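Local coordinates for protein hydrogenase maturation factor (Thermoanaerobacter tengcongensis, PDB 3VTH) that probably transfers a carbamoyl group from carbamoyl phosphate, using ATP, to the C-terminal cysteine of HypE during maturation of [NiFe]-hydrogenases, at residues I380-R385 with S424-D429; G406-N411 with D429-K434. All blocks are in the same frame, centred on the assembly; numbering follows the deposited sequence.

Interaction 1. Residues I380-R385 with S424-D429; sequences IIRRAR and SHHIGD. With APC (diphosphomethylphosphonic acid adenosyl ester), chain F.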
loop_
_atom_site.group_PDB
_atom_site.type_symbol
_atom_site.label_atom_id
_atom_site.label_comp_id
_atom_site.label_asym_id
_atom_site.label_seq_id
_atom_site.Cartn_x
_atom_site.Cartn_y
_atom_site.Cartn_z
ATOM N N ILE A 380 -5.889 -1.262 3.653
ATOM C CA ILE A 380 -4.494 -0.916 3.416
ATOM C C ILE A 380 -4.339 0.602 3.181
ATOM O O ILE A 380 -5.228 1.250 2.618
ATOM C CB ILE A 380 -3.919 -1.748 2.255
ATOM C CG1 ILE A 380 -2.380 -1.712 2.271
ATOM C CG2 ILE A 380 -4.494 -1.234 0.920
ATOM C CD1 ILE A 380 -1.732 -2.937 1.550
ATOM N N ILE A 381 -3.224 1.162 3.647
ATOM C CA ILE A 381 -2.953 2.602 3.547
ATOM C C ILE A 381 -1.858 2.832 2.509
ATOM O O ILE A 381 -1.945 3.756 1.706
ATOM C CB ILE A 381 -2.520 3.210 4.935
ATOM C CG1 ILE A 381 -3.694 3.228 5.919
ATOM C CG2 ILE A 381 -1.958 4.640 4.784
ATOM C CD1 ILE A 381 -3.732 2.063 6.893
ATOM N N ARG A 382 -0.821 1.987 2.548
ATOM C CA ARG A 382 0.290 2.103 1.627
ATOM C C ARG A 382 0.583 0.690 1.139
ATOM O O ARG A 382 0.992 -0.166 1.900
ATOM C CB ARG A 382 1.510 2.737 2.318
ATOM C CG ARG A 382 2.725 2.955 1.357
ATOM C CD ARG A 382 3.920 3.571 2.132
ATOM N NE ARG A 382 3.738 5.013 2.311
ATOM C CZ ARG A 382 4.665 5.835 2.815
ATOM N NH1 ARG A 382 5.836 5.352 3.224
ATOM N NH2 ARG A 382 4.419 7.145 2.904
ATOM N N ARG A 383 0.324 0.446 -0.133
ATOM C CA ARG A 383 0.464 -0.891 -0.671
ATOM C C ARG A 383 1.833 -1.005 -1.319
ATOM O O ARG A 383 2.091 -0.434 -2.378
ATOM C CB ARG A 383 -0.677 -1.200 -1.645
ATOM C CG ARG A 383 -0.616 -2.622 -2.234
ATOM C CD ARG A 383 -1.627 -2.788 -3.390
ATOM N NE ARG A 383 -1.410 -4.061 -4.113
ATOM C CZ ARG A 383 -1.948 -5.219 -3.743
ATOM N NH1 ARG A 383 -2.737 -5.290 -2.673
ATOM N NH2 ARG A 383 -1.709 -6.329 -4.439
ATOM N N ALA A 384 2.720 -1.739 -0.669
ATOM C CA ALA A 384 4.119 -1.795 -1.109
ATOM C C ALA A 384 4.713 -3.154 -0.764
ATOM O O ALA A 384 4.147 -4.178 -1.168
ATOM C CB ALA A 384 4.939 -0.619 -0.514
ATOM N N ARG A 385 5.830 -3.202 -0.040
ATOM C CA ARG A 385 6.521 -4.488 0.183
ATOM C C ARG A 385 5.586 -5.580 0.728
ATOM O O ARG A 385 4.807 -5.333 1.665
ATOM C CB ARG A 385 7.739 -4.346 1.115
ATOM C CG ARG A 385 8.478 -5.699 1.347
ATOM C CD ARG A 385 9.671 -5.603 2.295
ATOM N NE ARG A 385 9.391 -4.852 3.514
ATOM C CZ ARG A 385 8.689 -5.295 4.559
ATOM N NH1 ARG A 385 8.170 -6.528 4.587
ATOM N NH2 ARG A 385 8.515 -4.490 5.607
ATOM N N SER A 424 1.188 -0.484 -9.342
ATOM C CA SER A 424 2.570 -0.414 -8.886
ATOM C C SER A 424 2.603 -0.298 -7.382
ATOM O O SER A 424 1.619 0.122 -6.747
ATOM C CB SER A 424 3.273 0.798 -9.498
ATOM O OG SER A 424 2.895 2.019 -8.859
ATOM N N HIS A 425 3.740 -0.657 -6.808
ATOM C CA HIS A 425 3.996 -0.320 -5.425
ATOM C C HIS A 425 3.967 1.199 -5.252
ATOM O O HIS A 425 4.150 1.945 -6.210
ATOM C CB HIS A 425 5.340 -0.888 -4.966
ATOM C CG HIS A 425 6.538 -0.326 -5.682
ATOM N ND1 HIS A 425 6.945 -0.771 -6.925
ATOM C CD2 HIS A 425 7.446 0.610 -5.303
ATOM C CE1 HIS A 425 8.042 -0.122 -7.285
ATOM N NE2 HIS A 425 8.366 0.721 -6.320
ATOM N N HIS A 426 3.723 1.629 -4.019
ATOM C CA HIS A 426 3.789 3.044 -3.634
ATOM C C HIS A 426 5.026 3.729 -4.213
ATOM O O HIS A 426 6.158 3.263 -4.010
ATOM C CB HIS A 426 3.843 3.110 -2.107
ATOM C CG HIS A 426 4.057 4.486 -1.560
ATOM N ND1 HIS A 426 5.279 4.919 -1.087
ATOM C CD2 HIS A 426 3.200 5.515 -1.385
ATOM C CE1 HIS A 426 5.167 6.158 -0.639
ATOM N NE2 HIS A 426 3.911 6.536 -0.793
ATOM N N ILE A 427 4.810 4.820 -4.943
ATOM C CA ILE A 427 5.904 5.578 -5.534
ATOM C C ILE A 427 6.213 6.801 -4.650
ATOM O O ILE A 427 7.374 7.053 -4.337
ATOM C CB ILE A 427 5.575 6.026 -6.993
ATOM C CG1 ILE A 427 5.290 4.794 -7.892
ATOM C CG2 ILE A 427 6.660 6.959 -7.569
ATOM C CD1 ILE A 427 6.496 3.838 -8.075
ATOM N N GLY A 428 5.176 7.530 -4.254
ATOM C CA GLY A 428 5.335 8.684 -3.342
ATOM C C GLY A 428 4.672 9.925 -3.930
ATOM O O GLY A 428 4.100 9.870 -5.010
ATOM N N ASP A 429 4.749 11.045 -3.219
ATOM C CA ASP A 429 4.190 12.311 -3.700
ATOM C C ASP A 429 4.989 12.766 -4.923
ATOM O O ASP A 429 6.193 12.949 -4.828
ATOM C CB ASP A 429 4.268 13.379 -2.585
ATOM C CG ASP A 429 3.369 13.057 -1.393
ATOM O OD1 ASP A 429 2.562 12.087 -1.438
ATOM O OD2 ASP A 429 3.455 13.793 -0.387
HETATM P PG APC F . 9.683 10.591 3.911
HETATM O O1G APC F . 10.474 9.308 3.936
HETATM O O2G APC F . 9.849 11.392 5.179
HETATM O O3G APC F . 9.870 11.416 2.671
HETATM P PB APC F . 7.380 8.926 4.397
HETATM O O1B APC F . 7.761 7.827 3.455
HETATM O O2B APC F . 5.900 9.250 4.440
HETATM O O3B APC F . 8.102 10.263 3.868
HETATM P PA APC F . 8.420 6.889 6.553
HETATM O O1A APC F . 8.772 6.912 8.022
HETATM O O2A APC F . 9.434 6.265 5.665
HETATM C C3A APC F . 8.027 8.616 6.074
HETATM O "O5'" APC F . 7.070 6.046 6.298
HETATM C "C5'" APC F . 6.237 5.542 7.338
HETATM C "C4'" APC F . 4.782 5.794 6.951
HETATM O "O4'" APC F . 3.974 5.165 7.953
HETATM C "C3'" APC F . 4.465 7.291 6.974
HETATM O "O3'" APC F . 3.623 7.675 5.873
HETATM C "C2'" APC F . 3.683 7.467 8.259
HETATM O "O2'" APC F . 2.827 8.625 8.235
HETATM C "C1'" APC F . 3.006 6.107 8.414
HETATM N N9 APC F . 2.729 5.944 9.837
HETATM C C8 APC F . 3.612 5.642 10.827
HETATM N N7 APC F . 2.976 5.631 12.024
HETATM C C5 APC F . 1.680 5.934 11.796
HETATM C C6 APC F . 0.455 6.105 12.608
HETATM N N6 APC F . 0.481 5.933 13.946
HETATM N N1 APC F . -0.690 6.431 11.969
HETATM C C2 APC F . -0.750 6.592 10.631
HETATM N N3 APC F . 0.312 6.465 9.818
HETATM C C4 APC F . 1.524 6.140 10.348
HETATM O O HOH W 1 0.224 -0.357 -4.679
#
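The guanidinium of Arg382 is sandwiched: the His426 ring lies flat on one face, centres 3.9 Å apart and planes 15° from parallel, while the ribose of APC, through C4' and O3', takes the other. Its edge is turned to the beta phosphate, where Arg382 NH1 donates to APC O1B at 3.1 Å and Arg382 NH2 to APC O2B at 3.0 Å. These two bonds, with the ring against one face, should fix the rotation of the group. The imidazole is covered on both sides as well, by Arg382 NE over its centre and, from the opposite face, by the backbone Gly428 N. Arg382 CD adds a CH-pi contact, 3.8 Å from the His426 centroid; the chain reaches this far extended and then bends at chi3 (-80°), which lays the guanidinium along the ring. His426 ND1 is buried without a polar partner in the model. Ile381 and Arg382 together form a classic beta bulge opposite Val370 of strand 370-374. The stack pairs a residue of the YrdC-like (telomere recombination) part of HypF with one of the Kae1-like part, at the APC pocket. The backbones join nearby: His426 N donates to Arg383 O at 3.1 Å, and a water also donates to that oxygen. Ala384 CB packs on His426 CB at 4.2 Å. His425 CB also reaches the Ala384 backbone, but its ring turns away to the hydroxyls of Tyr446 and Tyr438 on helix 433-449. Ser424 OG donates to His425 O from above the carbonyl plane, 2.9 Å away, and is also hydrogen-bonded to Phe413 N.

Interaction 2. Residues G406-N411 with D429-K434; sequences GGFYKN and DLDNEK. With AP2 (phosphomethylphosphonic acid adenosyl ester), chain H.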
loop_
_atom_site.group_PDB
_atom_site.type_symbol
_atom_site.label_atom_id
_atom_site.label_comp_id
_atom_site.label_asym_id
_atom_site.label_seq_id
_atom_site.Cartn_x
_atom_site.Cartn_y
_atom_site.Cartn_z
ATOM N N GLY A 406 -2.101 7.597 -12.427
ATOM C CA GLY A 406 -2.311 7.925 -11.004
ATOM C C GLY A 406 -2.517 9.409 -10.756
ATOM O O GLY A 406 -2.851 10.169 -11.681
ATOM N N GLY A 407 -2.330 9.829 -9.509
ATOM C CA GLY A 407 -2.525 11.227 -9.136
ATOM C C GLY A 407 -1.214 11.900 -8.748
ATOM O O GLY A 407 -0.176 11.680 -9.379
ATOM N N PHE A 408 -1.274 12.707 -7.699
ATOM C CA PHE A 408 -0.138 13.474 -7.198
ATOM C C PHE A 408 0.331 12.899 -5.846
ATOM O O PHE A 408 1.442 12.373 -5.759
ATOM C CB PHE A 408 -0.491 14.983 -7.132
ATOM C CG PHE A 408 0.322 15.780 -6.123
ATOM C CD1 PHE A 408 -0.320 16.577 -5.184
ATOM C CD2 PHE A 408 1.712 15.719 -6.099
ATOM C CE1 PHE A 408 0.408 17.324 -4.240
ATOM C CE2 PHE A 408 2.445 16.448 -5.164
ATOM C CZ PHE A 408 1.792 17.259 -4.231
ATOM N N TYR A 409 -0.502 12.992 -4.813
ATOM C CA TYR A 409 -0.147 12.427 -3.510
ATOM C C TYR A 409 -0.089 10.916 -3.573
ATOM O O TYR A 409 -0.930 10.286 -4.233
ATOM C CB TYR A 409 -1.183 12.792 -2.448
ATOM C CG TYR A 409 -1.242 14.259 -2.107
ATOM C CD1 TYR A 409 -0.237 14.860 -1.345
ATOM C CD2 TYR A 409 -2.313 15.045 -2.537
ATOM C CE1 TYR A 409 -0.293 16.228 -1.011
ATOM C CE2 TYR A 409 -2.388 16.411 -2.206
ATOM C CZ TYR A 409 -1.375 16.988 -1.447
ATOM O OH TYR A 409 -1.450 18.327 -1.132
ATOM N N LYS A 410 0.881 10.335 -2.872
ATOM C CA LYS A 410 0.916 8.893 -2.660
ATOM C C LYS A 410 0.789 8.140 -3.989
ATOM O O LYS A 410 0.063 7.144 -4.106
ATOM C CB LYS A 410 -0.222 8.485 -1.713
ATOM C CG LYS A 410 -0.105 9.058 -0.270
ATOM C CD LYS A 410 -1.398 8.758 0.506
ATOM C CE LYS A 410 -1.342 9.162 2.000
ATOM N NZ LYS A 410 -1.023 10.625 2.237
ATOM N N ASN A 411 1.487 8.630 -4.998
ATOM C CA ASN A 411 1.249 8.123 -6.339
ATOM C C ASN A 411 1.484 6.615 -6.497
ATOM O O ASN A 411 2.434 6.066 -5.942
ATOM C CB ASN A 411 2.071 8.910 -7.352
ATOM C CG ASN A 411 1.944 8.341 -8.767
ATOM O OD1 ASN A 411 1.157 8.828 -9.594
ATOM N ND2 ASN A 411 2.691 7.300 -9.033
ATOM N N ASP A 429 4.749 11.045 -3.219
ATOM C CA ASP A 429 4.190 12.311 -3.700
ATOM C C ASP A 429 4.989 12.766 -4.923
ATOM O O ASP A 429 6.193 12.949 -4.828
ATOM C CB ASP A 429 4.268 13.379 -2.585
ATOM C CG ASP A 429 3.369 13.057 -1.393
ATOM O OD1 ASP A 429 2.562 12.087 -1.438
ATOM O OD2 ASP A 429 3.455 13.793 -0.387
ATOM N N LEU A 430 4.333 12.928 -6.075
ATOM C CA LEU A 430 5.042 13.348 -7.285
ATOM C C LEU A 430 5.237 14.850 -7.293
ATOM O O LEU A 430 4.597 15.555 -8.055
ATOM C CB LEU A 430 4.303 12.922 -8.551
ATOM C CG LEU A 430 4.317 11.444 -8.879
ATOM C CD1 LEU A 430 4.003 11.248 -10.364
ATOM C CD2 LEU A 430 5.690 10.846 -8.546
ATOM N N ASP A 431 6.164 15.305 -6.467
ATOM C CA ASP A 431 6.231 16.678 -5.988
ATOM C C ASP A 431 7.539 17.325 -6.425
ATOM O O ASP A 431 7.720 18.529 -6.293
ATOM C CB ASP A 431 6.203 16.624 -4.458
ATOM C CG ASP A 431 5.607 17.861 -3.828
ATOM O OD1 ASP A 431 5.680 17.961 -2.577
ATOM O OD2 ASP A 431 5.075 18.733 -4.555
ATOM N N ASN A 432 8.457 16.514 -6.931
ATOM C CA ASN A 432 9.787 16.995 -7.278
ATOM C C ASN A 432 10.421 16.101 -8.325
ATOM O O ASN A 432 9.905 15.013 -8.628
ATOM C CB ASN A 432 10.671 17.055 -6.025
ATOM C CG ASN A 432 10.694 15.731 -5.267
ATOM O OD1 ASN A 432 9.889 15.506 -4.370
ATOM N ND2 ASN A 432 11.596 14.849 -5.649
ATOM N N GLU A 433 11.551 16.570 -8.844
ATOM C CA GLU A 433 12.272 15.958 -9.941
ATOM C C GLU A 433 12.767 14.540 -9.620
ATOM O O GLU A 433 12.752 13.667 -10.485
ATOM C CB GLU A 433 13.462 16.846 -10.309
ATOM C CG GLU A 433 14.019 16.623 -11.704
ATOM C CD GLU A 433 15.140 17.594 -12.049
ATOM O OE1 GLU A 433 15.187 18.697 -11.463
ATOM O OE2 GLU A 433 15.980 17.249 -12.910
ATOM N N LYS A 434 13.203 14.326 -8.379
ATOM C CA LYS A 434 13.760 13.036 -7.972
ATOM C C LYS A 434 12.661 11.985 -7.868
ATOM O O LYS A 434 12.847 10.854 -8.278
ATOM C CB LYS A 434 14.491 13.162 -6.639
ATOM C CG LYS A 434 15.909 13.643 -6.771
ATOM C CD LYS A 434 16.395 14.159 -5.445
ATOM C CE LYS A 434 16.461 15.674 -5.424
ATOM N NZ LYS A 434 17.721 16.120 -6.083
HETATM P PB AP2 H . -6.452 14.362 -2.294
HETATM O O1B AP2 H . -7.135 15.031 -1.127
HETATM O O2B AP2 H . -7.337 13.634 -3.258
HETATM O O3B AP2 H . -5.419 15.257 -2.931
HETATM C C3A AP2 H . -5.464 13.079 -1.479
HETATM P PA AP2 H . -6.421 11.751 -0.692
HETATM O O1A AP2 H . -5.311 10.765 -0.354
HETATM O O2A AP2 H . -7.639 11.271 -1.443
HETATM O "O5'" AP2 H . -6.999 12.417 0.665
HETATM C "C5'" AP2 H . -6.068 12.734 1.693
HETATM C "C4'" AP2 H . -6.810 13.655 2.634
HETATM O "O4'" AP2 H . -7.757 12.901 3.393
HETATM C "C3'" AP2 H . -5.899 14.294 3.663
HETATM O "O3'" AP2 H . -5.189 15.401 3.097
HETATM C "C2'" AP2 H . -6.918 14.684 4.715
HETATM O "O2'" AP2 H . -7.500 15.922 4.288
HETATM C "C1'" AP2 H . -7.943 13.542 4.662
HETATM N N9 AP2 H . -7.653 12.639 5.813
HETATM C C8 AP2 H . -6.537 11.897 6.026
HETATM N N7 AP2 H . -6.594 11.233 7.211
HETATM C C5 AP2 H . -7.772 11.545 7.785
HETATM C C6 AP2 H . -8.473 11.196 9.047
HETATM N N6 AP2 H . -7.919 10.350 9.951
HETATM N N1 AP2 H . -9.692 11.763 9.263
HETATM C C2 AP2 H . -10.278 12.592 8.371
HETATM N N3 AP2 H . -9.689 12.960 7.213
HETATM C C4 AP2 H . -8.460 12.476 6.874
HETATM O O HOH W 2 0.946 12.126 1.028
#
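Asp429 reaches from its CB beside the ring of Phe408 to a carboxylate set against the turn Phe408-Asn411. CB is 4.4 Å from Phe408 CE2. With chi1 at -66°, CG is anti to the carbonyl carbon and lies near both Lys410 N and Tyr409 CD1. At the tip OD1 does most of the work: Lys410 N donates to Asp429 OD1 at 2.8 Å, nearly straight (164°), and a water donates to the same oxygen, relaying it to Lys410 NZ. Asp429 OD2 merely lies by Tyr409 CD1, 4.0 Å off. The carboxylate stands almost upright to the Tyr409 ring, which it meets at the edge. The turn held this way is type II, with Lys410 at its third position, and it connects strands 402-404 and 414-417 after two glycines. That placement is consistent with the first phosphate loop of the actin-like ATPase fold: Tyr409 CD2 comes within 3.1 Å of the terminal phosphate oxygen AP2 O3B. On the backbone side, Leu430 N donates to Phe408 O at 3.0 Å, the same oxygen that faces Asp429 CA. Leu430 is the centre of an inverse gamma turn, after which the chain runs on to Asn432, the N-cap residue of helix 433-449. The Leu430 side chain packs on Asn411, with Leu430 CG 3.7 Å from Asn411 CB. The Phe408 ring, meanwhile, has Leu430 O near its plane at the edge; Asp431 OD2 approaches it obliquely, 3.5 Å from Phe408 CE2. Phe408 CE1 in turn lies over one face of Tyr409, toward the rim of the ring.

How the interactions relate
The two contacts lie 12 Å apart, centre to centre, and alternate along the chain: 380-385, 406-411, 424-429, then 429-434, with Asp429 common to both. They also touch directly, through probable hydrogen bonds from Ile427 N to Asn411 O and from Asn411 N to Gly428 O, each 2.9 Å. Strands 402-404, 414-417 and 420-423 belong to one mixed sheet of the Kae1-like part, and the chain leaving 420-423 serves interaction 1 before interaction 2, then enters helix 433-449. Interaction 1 borders the APC pocket and interaction 2 the AP2 pocket, so 424-434, itself Kae1-like, lies near both nucleotide sites and packs against the YrdC-like segment 380-385.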